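Local coordinates for protein putative Glycosidase (Bacteroides thetaiotaomicron, PDB 3R67) that is a putative glycosidase of unestablished activity, whose family has a five-bladed beta-propeller fold, at residues T137-R141 against K142-L146; D108-K111 against E112-W115; I193-D197 against G198-M202; T235-E238 against G239-D242. All coordinates share one frame; numbering follows the deposited sequence.

Interaction 1. Residues T137-R141 against K142-L146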
loop_
_atom_site.group_PDB
_atom_site.type_symbol
_atom_site.label_atom_id
_atom_site.label_comp_id
_atom_site.label_asym_id
_atom_site.label_seq_id
_atom_site.Cartn_x
_atom_site.Cartn_y
_atom_site.Cartn_z
ATOM N N THR A 137 8.207 0.190 3.023
ATOM C CA THR A 137 9.409 -0.584 2.713
ATOM C C THR A 137 10.652 0.268 2.800
ATOM O O THR A 137 10.717 1.332 2.182
ATOM C CB THR A 137 9.317 -1.179 1.298
ATOM O OG1 THR A 137 8.067 -1.805 1.102
ATOM C CG2 THR A 137 10.457 -2.131 0.978
ATOM N N GLN A 138 11.639 -0.234 3.524
ATOM C CA GLN A 138 13.008 0.282 3.628
ATOM C C GLN A 138 13.822 -0.368 2.544
ATOM O O GLN A 138 13.806 -1.599 2.479
ATOM C CB GLN A 138 13.604 0.012 5.018
ATOM C CG GLN A 138 12.908 0.746 6.137
ATOM C CD GLN A 138 13.517 0.417 7.478
ATOM O OE1 GLN A 138 13.745 -0.752 7.829
ATOM N NE2 GLN A 138 13.690 1.436 8.301
ATOM N N TRP A 139 14.498 0.410 1.666
ATOM C CA TRP A 139 15.243 -0.210 0.564
ATOM C C TRP A 139 16.661 0.369 0.505
ATOM O O TRP A 139 16.847 1.559 0.283
ATOM C CB TRP A 139 14.476 -0.005 -0.756
ATOM C CG TRP A 139 15.100 -0.573 -2.003
ATOM C CD1 TRP A 139 15.309 0.085 -3.175
ATOM C CD2 TRP A 139 15.583 -1.911 -2.203
ATOM N NE1 TRP A 139 15.834 -0.772 -4.115
ATOM C CE2 TRP A 139 16.007 -2.004 -3.547
ATOM C CE3 TRP A 139 15.622 -3.067 -1.403
ATOM C CZ2 TRP A 139 16.501 -3.195 -4.099
ATOM C CZ3 TRP A 139 16.106 -4.239 -1.947
ATOM C CH2 TRP A 139 16.544 -4.296 -3.278
ATOM N N ASN A 140 17.661 -0.488 0.761
ATOM C CA ASN A 140 19.076 -0.087 0.753
ATOM C C ASN A 140 19.817 -0.758 -0.424
ATOM O O ASN A 140 21.049 -0.759 -0.456
ATOM C CB ASN A 140 19.750 -0.428 2.101
ATOM C CG ASN A 140 19.789 -1.893 2.460
ATOM O OD1 ASN A 140 19.310 -2.762 1.728
ATOM N ND2 ASN A 140 20.367 -2.212 3.609
ATOM N N ARG A 141 19.042 -1.335 -1.371
ATOM C CA ARG A 141 19.428 -2.048 -2.604
ATOM C C ARG A 141 20.037 -3.442 -2.272
ATOM O O ARG A 141 20.411 -4.183 -3.193
ATOM C CB ARG A 141 20.387 -1.243 -3.500
ATOM C CG ARG A 141 19.774 0.064 -3.936
ATOM C CD ARG A 141 20.563 0.816 -4.969
ATOM N NE ARG A 141 19.895 2.102 -5.184
ATOM C CZ ARG A 141 20.463 3.190 -5.689
ATOM N NH1 ARG A 141 21.756 3.190 -6.000
ATOM N NH2 ARG A 141 19.764 4.313 -5.812
ATOM N N LYS A 142 20.059 -3.816 -0.972
ATOM C CA LYS A 142 20.541 -5.106 -0.487
ATOM C C LYS A 142 19.347 -5.910 0.035
ATOM O O LYS A 142 19.130 -7.048 -0.386
ATOM C CB LYS A 142 21.636 -4.935 0.579
ATOM C CG LYS A 142 22.939 -4.389 -0.006
ATOM C CD LYS A 142 23.970 -4.011 1.048
ATOM C CE LYS A 142 25.385 -3.906 0.490
ATOM N NZ LYS A 142 25.565 -2.860 -0.558
ATOM N N GLN A 143 18.538 -5.301 0.896
ATOM C CA GLN A 143 17.369 -5.983 1.418
ATOM C C GLN A 143 16.189 -5.015 1.621
ATOM O O GLN A 143 16.375 -3.868 2.020
ATOM C CB GLN A 143 17.703 -6.679 2.735
ATOM C CG GLN A 143 16.618 -7.633 3.201
ATOM C CD GLN A 143 16.826 -7.943 4.603
ATOM O OE1 GLN A 143 15.931 -7.706 5.403
ATOM N NE2 GLN A 143 18.021 -8.436 4.943
ATOM N N ALA A 144 14.972 -5.512 1.333
ATOM C CA ALA A 144 13.696 -4.830 1.531
ATOM C C ALA A 144 13.128 -5.249 2.867
ATOM O O ALA A 144 12.994 -6.440 3.126
ATOM C CB ALA A 144 12.716 -5.146 0.386
ATOM N N ARG A 145 12.829 -4.291 3.724
ATOM C CA ARG A 145 12.267 -4.565 5.047
ATOM C C ARG A 145 11.018 -3.724 5.300
ATOM O O ARG A 145 11.028 -2.515 5.063
ATOM C CB ARG A 145 13.304 -4.288 6.168
ATOM C CG ARG A 145 14.540 -5.165 6.179
ATOM C CD ARG A 145 15.524 -4.721 7.255
ATOM N NE ARG A 145 16.664 -5.634 7.375
ATOM C CZ ARG A 145 17.805 -5.518 6.695
ATOM N NH1 ARG A 145 17.973 -4.523 5.822
ATOM N NH2 ARG A 145 18.779 -6.403 6.871
ATOM N N LEU A 146 9.955 -4.364 5.801
ATOM C CA LEU A 146 8.733 -3.693 6.236
ATOM C C LEU A 146 9.018 -2.958 7.552
ATOM O O LEU A 146 9.405 -3.595 8.528
ATOM C CB LEU A 146 7.589 -4.724 6.388
ATOM C CG LEU A 146 6.244 -4.245 6.910
ATOM C CD1 LEU A 146 5.600 -3.246 5.943
ATOM C CD2 LEU A 146 5.327 -5.448 7.160
HETATM O O HOH W 1 20.967 -5.330 4.495
#
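Gln138 and Arg145 face each other as an antiparallel hydrogen-bonded pair, with Gln138 N 2.8 Å from Arg145 O at an almost straight N-H...O angle of 178° and Arg145 N 3.1 Å from Gln138 O in return. One residue further from the turn, Thr137 and Leu146 form a non-hydrogen-bonded pair. On the face carrying Thr137, Trp139 and Ala144, the methyl of Ala144 is touched twice: Thr137 CG2 comes within 3.8 Å of Ala144 CB, and Trp139 CE3 within 4.0 Å of it. The indole also lies along the turn, with Lys142 N over one face and Ala144 N at its edge. This is the tip of the beta hairpin joining the two inner strands of the four-stranded antiparallel sheet 118-126, 132-139, 144-151 and 158-162, consistent with one propeller blade. Asn140 holds the turn through a single oxygen. With chi1 at 62°, its CG sits between the backbone N and the carbonyl carbon, which brings OD1 within bonding distance of two N-H groups: Gln143 N at 2.8 Å from Asn140 OD1, in the carbonyl plane, and Lys142 N at 3.0 Å, above that plane. The bond to Lys142, two residues on, makes an Asx turn. Asn140 ND2 donates to Glu112 O and to a water, which also takes a weak bond from Arg145 NH1. On the other face, which carries Gln138 and Arg145, Arg145 bonds Phe173 O through NE and forms a salt bridge with Asp174 through NH2. Gln138 NE2 is satisfied by Gln110 and Glu114, whereas its buried OE1 has no partner in the model.

Interaction 2. Residues D108-K111 against E112-W115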
loop_
_atom_site.group_PDB
_atom_site.type_symbol
_atom_site.label_atom_id
_atom_site.label_comp_id
_atom_site.label_asym_id
_atom_site.label_seq_id
_atom_site.Cartn_x
_atom_site.Cartn_y
_atom_site.Cartn_z
ATOM N N ASP A 108 19.586 9.481 10.279
ATOM C CA ASP A 108 18.858 8.998 11.450
ATOM C C ASP A 108 19.243 7.551 11.749
ATOM O O ASP A 108 20.112 6.992 11.067
ATOM C CB ASP A 108 17.324 9.134 11.202
ATOM C CG ASP A 108 16.764 8.481 9.933
ATOM O OD1 ASP A 108 17.275 7.414 9.535
ATOM O OD2 ASP A 108 15.763 9.004 9.388
ATOM N N ASN A 109 18.554 6.935 12.742
ATOM C CA ASN A 109 18.752 5.557 13.220
ATOM C C ASN A 109 18.419 4.490 12.139
ATOM O O ASN A 109 18.644 3.295 12.382
ATOM C CB ASN A 109 17.859 5.299 14.479
ATOM C CG ASN A 109 16.340 5.468 14.322
ATOM O OD1 ASN A 109 15.819 6.300 13.558
ATOM N ND2 ASN A 109 15.587 4.749 15.142
ATOM N N GLN A 110 17.900 4.898 10.967
ATOM C CA GLN A 110 17.465 3.961 9.924
ATOM C C GLN A 110 18.298 4.057 8.641
ATOM O O GLN A 110 17.951 3.388 7.670
ATOM C CB GLN A 110 15.984 4.227 9.561
ATOM C CG GLN A 110 15.014 4.143 10.744
ATOM C CD GLN A 110 15.103 2.812 11.447
ATOM O OE1 GLN A 110 15.175 1.753 10.829
ATOM N NE2 GLN A 110 15.087 2.841 12.758
ATOM N N LYS A 111 19.389 4.853 8.635
ATOM C CA LYS A 111 20.229 5.133 7.455
ATOM C C LYS A 111 20.812 3.853 6.795
ATOM O O LYS A 111 20.844 3.800 5.565
ATOM C CB LYS A 111 21.399 6.094 7.785
ATOM C CG LYS A 111 22.399 5.650 8.858
ATOM C CD LYS A 111 23.358 6.764 9.316
ATOM C CE LYS A 111 24.384 7.220 8.309
ATOM N NZ LYS A 111 25.302 8.235 8.907
ATOM N N GLU A 112 21.213 2.837 7.570
ATOM C CA GLU A 112 21.768 1.613 6.975
ATOM C C GLU A 112 20.706 0.790 6.223
ATOM O O GLU A 112 21.044 0.042 5.299
ATOM C CB GLU A 112 22.423 0.724 8.038
ATOM C CG GLU A 112 23.714 1.318 8.600
ATOM C CD GLU A 112 24.846 1.522 7.607
ATOM O OE1 GLU A 112 25.381 0.507 7.101
ATOM O OE2 GLU A 112 25.240 2.691 7.383
ATOM N N LEU A 113 19.439 0.952 6.598
ATOM C CA LEU A 113 18.353 0.184 6.036
ATOM C C LEU A 113 17.649 0.932 4.912
ATOM O O LEU A 113 17.053 0.277 4.067
ATOM C CB LEU A 113 17.349 -0.151 7.160
ATOM C CG LEU A 113 17.942 -0.799 8.415
ATOM C CD1 LEU A 113 16.873 -1.073 9.447
ATOM C CD2 LEU A 113 18.716 -2.080 8.095
ATOM N N GLU A 114 17.745 2.278 4.871
ATOM C CA GLU A 114 17.016 3.104 3.899
ATOM C C GLU A 114 17.916 3.775 2.834
ATOM O O GLU A 114 17.382 4.291 1.852
ATOM C CB GLU A 114 16.240 4.207 4.635
ATOM C CG GLU A 114 15.150 3.642 5.532
ATOM C CD GLU A 114 14.352 4.611 6.383
ATOM O OE1 GLU A 114 14.636 5.825 6.345
ATOM O OE2 GLU A 114 13.442 4.152 7.107
ATOM N N TRP A 115 19.229 3.751 2.985
ATOM C CA TRP A 115 20.050 4.415 1.974
ATOM C C TRP A 115 20.681 3.375 1.017
ATOM O O TRP A 115 21.201 2.360 1.487
ATOM C CB TRP A 115 21.141 5.300 2.628
ATOM C CG TRP A 115 21.785 6.236 1.649
ATOM C CD1 TRP A 115 23.041 6.131 1.124
ATOM C CD2 TRP A 115 21.126 7.288 0.910
ATOM N NE1 TRP A 115 23.233 7.091 0.156
ATOM C CE2 TRP A 115 22.057 7.784 -0.030
ATOM C CE3 TRP A 115 19.827 7.803 0.903
ATOM C CZ2 TRP A 115 21.742 8.828 -0.916
ATOM C CZ3 TRP A 115 19.516 8.817 0.021
ATOM C CH2 TRP A 115 20.460 9.323 -0.871
HETATM O O HOH W 2 17.021 6.867 6.893
HETATM O O HOH W 3 21.246 2.523 10.531
#
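Glu114 folds back over Gln110, and the contact can be traced along its side chain. Glu114 CB starts at 3.6 Å from Gln110 O, and CG stays beside the same oxygen. CG lies next to the backbone N of Glu114 (chi1 -65°) and the chain is extended beyond it, which carries the carboxylate past the carbonyl to the aliphatic base of Gln110. There Glu114 CD is 3.6 Å from Gln110 CB, and Glu114 OE2 is 3.5 Å from that carbon. At the tip the two oxygens part company. OE2 accepts from Tyr136 OH, while OE1 forms a salt bridge with Lys159 and has a water at 2.7 Å. That water is equally close to Asp108 OD1, which lies 4.4 Å from Glu114 OE1. These like charges are probably offset by Lys159, because its NZ also forms a salt bridge with Asp108 OD2.

Gln110 bends at chi2 (-56°), and its OE1, which accepts from Gln138 NE2, passes close to Leu113 CD1 at 3.6 Å. Its backbone oxygen receives Leu113 N at 3.0 Å, from well above the carbonyl plane, and only a weak bond from Glu114 N; Lys111 O takes Trp115 N. A second water links Asn109 O to Glu112 N, while the amine of Lys111 turns to Asp107 in a salt bridge.

Upstream, Asp108 OD1 accepts from Gln110 N, two residues on, from above the carboxylate plane. An Asx turn is thus set within a type I beta turn from Asp108 to Lys111, which delivers Gln110 to the N-cap of the short helix 111-114.

Interaction 3. Residues I193-D197 against G198-M202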
loop_
_atom_site.group_PDB
_atom_site.type_symbol
_atom_site.label_atom_id
_atom_site.label_comp_id
_atom_site.label_asym_id
_atom_site.label_seq_id
_atom_site.Cartn_x
_atom_site.Cartn_y
_atom_site.Cartn_z
ATOM N N ILE A 193 -8.101 1.811 13.352
ATOM C CA ILE A 193 -7.423 0.530 13.561
ATOM C C ILE A 193 -8.256 -0.292 14.564
ATOM O O ILE A 193 -8.601 0.205 15.638
ATOM C CB ILE A 193 -5.951 0.751 14.016
ATOM C CG1 ILE A 193 -5.135 1.384 12.845
ATOM C CG2 ILE A 193 -5.319 -0.574 14.506
ATOM C CD1 ILE A 193 -3.637 1.818 13.167
ATOM N N ALA A 194 -8.621 -1.530 14.164
ATOM C CA ALA A 194 -9.453 -2.442 14.961
ATOM C C ALA A 194 -8.617 -3.367 15.864
ATOM O O ALA A 194 -7.558 -3.855 15.468
ATOM C CB ALA A 194 -10.318 -3.292 14.041
ATOM N N LYS A 195 -9.147 -3.654 17.046
ATOM C CA LYS A 195 -8.558 -4.556 18.016
ATOM C C LYS A 195 -9.456 -5.776 18.108
ATOM O O LYS A 195 -10.652 -5.631 18.362
ATOM C CB LYS A 195 -8.383 -3.833 19.361
ATOM C CG LYS A 195 -7.255 -4.365 20.230
ATOM C CD LYS A 195 -6.900 -3.341 21.297
ATOM C CE LYS A 195 -5.660 -3.712 22.060
ATOM N NZ LYS A 195 -5.254 -2.633 22.998
ATOM N N ILE A 196 -8.913 -6.956 17.781
ATOM C CA ILE A 196 -9.609 -8.255 17.802
ATOM C C ILE A 196 -8.846 -9.167 18.751
ATOM O O ILE A 196 -7.620 -9.296 18.610
ATOM C CB ILE A 196 -9.742 -8.861 16.362
ATOM C CG1 ILE A 196 -10.488 -7.898 15.406
ATOM C CG2 ILE A 196 -10.396 -10.257 16.379
ATOM C CD1 ILE A 196 -10.411 -8.266 13.905
ATOM N N ASP A 197 -9.557 -9.769 19.733
ATOM C CA ASP A 197 -9.017 -10.688 20.748
ATOM C C ASP A 197 -7.818 -10.021 21.499
ATOM O O ASP A 197 -6.804 -10.681 21.737
ATOM C CB ASP A 197 -8.594 -12.027 20.077
ATOM C CG ASP A 197 -8.590 -13.285 20.946
ATOM O OD1 ASP A 197 -8.796 -13.165 22.184
ATOM O OD2 ASP A 197 -8.433 -14.395 20.381
ATOM N N GLY A 198 -7.953 -8.730 21.821
ATOM C CA GLY A 198 -6.943 -7.950 22.535
ATOM C C GLY A 198 -5.664 -7.643 21.771
ATOM O O GLY A 198 -4.692 -7.179 22.374
ATOM N N LYS A 199 -5.645 -7.890 20.450
ATOM C CA LYS A 199 -4.501 -7.662 19.560
ATOM C C LYS A 199 -4.852 -6.814 18.342
ATOM O O LYS A 199 -6.022 -6.709 17.953
ATOM C CB LYS A 199 -3.963 -9.018 19.036
ATOM C CG LYS A 199 -3.414 -9.998 20.049
ATOM C CD LYS A 199 -3.164 -11.331 19.328
ATOM C CE LYS A 199 -2.650 -12.449 20.203
ATOM N NZ LYS A 199 -3.638 -12.861 21.236
ATOM N N TYR A 200 -3.818 -6.264 17.703
ATOM C CA TYR A 200 -3.876 -5.590 16.422
ATOM C C TYR A 200 -3.480 -6.613 15.387
ATOM O O TYR A 200 -2.709 -7.523 15.708
ATOM C CB TYR A 200 -3.005 -4.341 16.398
ATOM C CG TYR A 200 -3.396 -3.324 17.439
ATOM C CD1 TYR A 200 -4.583 -2.606 17.329
ATOM C CD2 TYR A 200 -2.536 -3.006 18.487
ATOM C CE1 TYR A 200 -4.931 -1.636 18.262
ATOM C CE2 TYR A 200 -2.875 -2.037 19.429
ATOM C CZ TYR A 200 -4.078 -1.357 19.312
ATOM O OH TYR A 200 -4.430 -0.394 20.222
ATOM N N TRP A 201 -4.035 -6.524 14.178
ATOM C CA TRP A 201 -3.813 -7.525 13.130
ATOM C C TRP A 201 -3.416 -6.907 11.807
ATOM O O TRP A 201 -3.884 -5.817 11.466
ATOM C CB TRP A 201 -5.119 -8.325 12.926
ATOM C CG TRP A 201 -5.546 -9.125 14.127
ATOM C CD1 TRP A 201 -6.146 -8.650 15.256
ATOM C CD2 TRP A 201 -5.436 -10.541 14.297
ATOM N NE1 TRP A 201 -6.358 -9.676 16.147
ATOM C CE2 TRP A 201 -5.931 -10.848 15.586
ATOM C CE3 TRP A 201 -4.953 -11.587 13.488
ATOM C CZ2 TRP A 201 -5.976 -12.158 16.079
ATOM C CZ3 TRP A 201 -4.986 -12.886 13.983
ATOM C CH2 TRP A 201 -5.482 -13.158 15.267
HETATM N N MSE A 202 -2.585 -7.627 11.032
HETATM C CA MSE A 202 -2.245 -7.178 9.676
HETATM C C MSE A 202 -2.011 -8.327 8.715
HETATM O O MSE A 202 -1.459 -9.357 9.087
HETATM C CB MSE A 202 -0.999 -6.276 9.628
HETATM C CG MSE A 202 0.320 -6.987 9.926
HETATM SE SE MSE A 202 1.869 -5.843 9.634
HETATM C CE MSE A 202 1.126 -4.429 10.234
HETATM O O HOH W 4 -5.694 -4.306 13.767
#
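The Tyr200 ring has Lys195 CG over one face and Ala194 O at its edge, while Ile193 CG2 approaches obliquely, 3.6 Å from Tyr200 CD1. A chi1 of -153° swings CG of Lys195 away from its own amide nitrogen, and the extended chain continues past the phenol end of the ring, where Lys195 CD is 4.0 Å from Tyr200 CZ. The indole of Trp201 instead uses its edge. Its NE1 donates to Ile196 O at 2.8 Å, with an N-H...O angle of 174° and the oxygen only 3° from the ring plane. Ile196 CB lies nearby, 3.8 Å from Trp201 CD1.

Ile196 O is gripped twice, because Lys199 N also reaches it, at 3.0 Å, from the opposite face of its carbonyl plane. Ile196 N returns a bond to Lys199 O at 2.9 Å, which completes the hydrogen-bonded pair closing the turn. Further from the turn, a water accepts from Trp201 N. Trp201 also packs on Val183, and on Val211 and Thr213 of strand 210-214. Asp197 and Gly198, both with positive phi, occupy the corners of a type I' beta turn from Ile196 to Lys199, the classic two-residue connection of a tight beta hairpin, here between strands 190-196 and 199-204.

Interaction 4. Residues T235-E238 against G239-D242. With EDO (1,2-ethanediol), chain F.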
loop_
_atom_site.group_PDB
_atom_site.type_symbol
_atom_site.label_atom_id
_atom_site.label_comp_id
_atom_site.label_asym_id
_atom_site.label_seq_id
_atom_site.Cartn_x
_atom_site.Cartn_y
_atom_site.Cartn_z
ATOM N N THR A 235 -2.097 -17.576 -1.254
ATOM C CA THR A 235 -0.939 -17.871 -2.092
ATOM C C THR A 235 -1.332 -17.675 -3.551
ATOM O O THR A 235 -2.513 -17.823 -3.877
ATOM C CB THR A 235 -0.365 -19.302 -1.835
ATOM O OG1 THR A 235 -1.370 -20.273 -2.088
ATOM C CG2 THR A 235 0.186 -19.487 -0.425
ATOM N N PRO A 236 -0.368 -17.385 -4.458
ATOM C CA PRO A 236 -0.709 -17.268 -5.886
ATOM C C PRO A 236 -1.388 -18.533 -6.428
ATOM O O PRO A 236 -1.115 -19.652 -5.966
ATOM C CB PRO A 236 0.656 -17.054 -6.547
ATOM C CG PRO A 236 1.484 -16.402 -5.473
ATOM C CD PRO A 236 1.078 -17.156 -4.243
ATOM N N ARG A 237 -2.304 -18.343 -7.384
ATOM C CA ARG A 237 -3.080 -19.422 -7.986
ATOM C C ARG A 237 -2.778 -19.543 -9.450
ATOM O O ARG A 237 -3.027 -18.602 -10.214
ATOM C CB ARG A 237 -4.583 -19.196 -7.802
ATOM C CG ARG A 237 -5.061 -19.050 -6.373
ATOM C CD ARG A 237 -6.513 -18.619 -6.343
ATOM N NE ARG A 237 -6.697 -17.244 -6.829
ATOM C CZ ARG A 237 -7.883 -16.656 -6.962
ATOM N NH1 ARG A 237 -8.994 -17.314 -6.665
ATOM N NH2 ARG A 237 -7.966 -15.414 -7.420
ATOM N N GLU A 238 -2.269 -20.713 -9.847
ATOM C CA GLU A 238 -1.952 -21.047 -11.233
ATOM C C GLU A 238 -3.192 -20.863 -12.112
ATOM O O GLU A 238 -4.294 -21.227 -11.687
ATOM C CB GLU A 238 -1.439 -22.501 -11.294
ATOM C CG GLU A 238 -0.875 -22.909 -12.642
ATOM C CD GLU A 238 -0.224 -24.280 -12.706
ATOM O OE1 GLU A 238 -0.588 -25.169 -11.901
ATOM O OE2 GLU A 238 0.654 -24.464 -13.578
ATOM N N GLY A 239 -3.009 -20.254 -13.283
ATOM C CA GLY A 239 -4.082 -20.007 -14.243
ATOM C C GLY A 239 -5.018 -18.863 -13.896
ATOM O O GLY A 239 -5.994 -18.648 -14.611
ATOM N N LYS A 240 -4.755 -18.121 -12.796
ATOM C CA LYS A 240 -5.526 -16.946 -12.357
ATOM C C LYS A 240 -4.696 -15.667 -12.528
ATOM O O LYS A 240 -3.468 -15.743 -12.692
ATOM C CB LYS A 240 -5.988 -17.078 -10.881
ATOM C CG LYS A 240 -6.929 -18.244 -10.532
ATOM C CD LYS A 240 -8.359 -18.060 -11.024
ATOM C CE LYS A 240 -9.292 -19.099 -10.464
ATOM N NZ LYS A 240 -9.024 -20.457 -10.998
ATOM N N PHE A 241 -5.361 -14.487 -12.438
ATOM C CA PHE A 241 -4.719 -13.173 -12.543
ATOM C C PHE A 241 -3.654 -12.968 -11.446
ATOM O O PHE A 241 -2.751 -12.174 -11.639
ATOM C CB PHE A 241 -5.769 -12.055 -12.444
ATOM C CG PHE A 241 -6.355 -11.838 -11.060
ATOM C CD1 PHE A 241 -7.356 -12.670 -10.572
ATOM C CD2 PHE A 241 -5.897 -10.806 -10.246
ATOM C CE1 PHE A 241 -7.895 -12.463 -9.308
ATOM C CE2 PHE A 241 -6.406 -10.630 -8.953
ATOM C CZ PHE A 241 -7.421 -11.440 -8.504
ATOM N N ASP A 242 -3.801 -13.624 -10.283
ATOM C CA ASP A 242 -2.867 -13.515 -9.156
ATOM C C ASP A 242 -1.971 -14.777 -9.108
ATOM O O ASP A 242 -1.728 -15.337 -8.042
ATOM C CB ASP A 242 -3.647 -13.306 -7.830
ATOM C CG ASP A 242 -4.640 -14.395 -7.425
ATOM O OD1 ASP A 242 -4.949 -15.272 -8.270
ATOM O OD2 ASP A 242 -5.132 -14.349 -6.277
HETATM C C1 EDO F . -4.784 -19.727 -0.567
HETATM O O1 EDO F . -4.465 -19.928 -1.960
HETATM C C2 EDO F . -4.380 -20.882 0.352
HETATM O O2 EDO F . -2.952 -21.066 0.382
HETATM O O HOH W 5 -6.869 -21.677 -12.639
#
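Arg237 and Asp242 meet in a salt bridge whose main bond runs from Arg237 NE to Asp242 OD1 at 3.0 Å. The donor uses the syn lone pair of that oxygen, and the oxygen lies close to the guanidinium plane. The guanidinium and carboxylate planes nevertheless stand 81° apart, so they do not form a flat fork: the bonds from NE to OD2 and from NH2 to either oxygen are weak. Arg237 reaches the carboxylate by bending at chi3 (-69°), and Lys240 CG covers one guanidinium face near its rim.

Both groups of the salt bridge have further partners outside the segments. Arg237 NH2 donates to Leu301 O and NH1 pairs with Asp302, while Asp242 OD2 is met by Arg300 and by Tyr263 OH.

Backbone bonds span the same turn. Arg237 N bonds to Asp242 O at 3.1 Å, and Arg237 O accepts Lys240 N at 3.1 Å, closing a type II beta turn with Gly239 at positive phi. A water donates to Glu238 O at 2.8 Å and accepts from Lys240 NZ at 3.0 Å. At the far end, Thr235 OG1 and O2 of a 1,2-ethanediol lie 3.0 Å apart in a hydrogen bond; the diol's O1 bonds to the Thr235 backbone are weak.

Asp242 is shared by Arg237 and Arg300 while Asp302 takes Arg237 NH1, so the two carboxylates probably balance the positive charges and hold the Arg237 guanidinium in its rotation.

In the fold
Interactions 1 and 2 form one neighbourhood, with centres 10 Å apart. Helix 111-114 lies against the hairpin tip, where Asn140 ND2 is 2.9 Å from Glu112 O and Gln138 NE2 is 2.9 Å from Gln110 OE1. Interaction 3 closes a different hairpin, 26 Å from interaction 1 between centres, yet the strands running on from the two turns meet where Leu146 CD2 is 4.3 Å from the selenium of Met202. Interaction 4 stands apart in a loop before strand 245-255; its nearest atoms are about 13 Å from interaction 3 and about 17 Å from interaction 1. Ethanediol molecules lie beside both Thr235 and Trp139, probably from the crystallisation liquor.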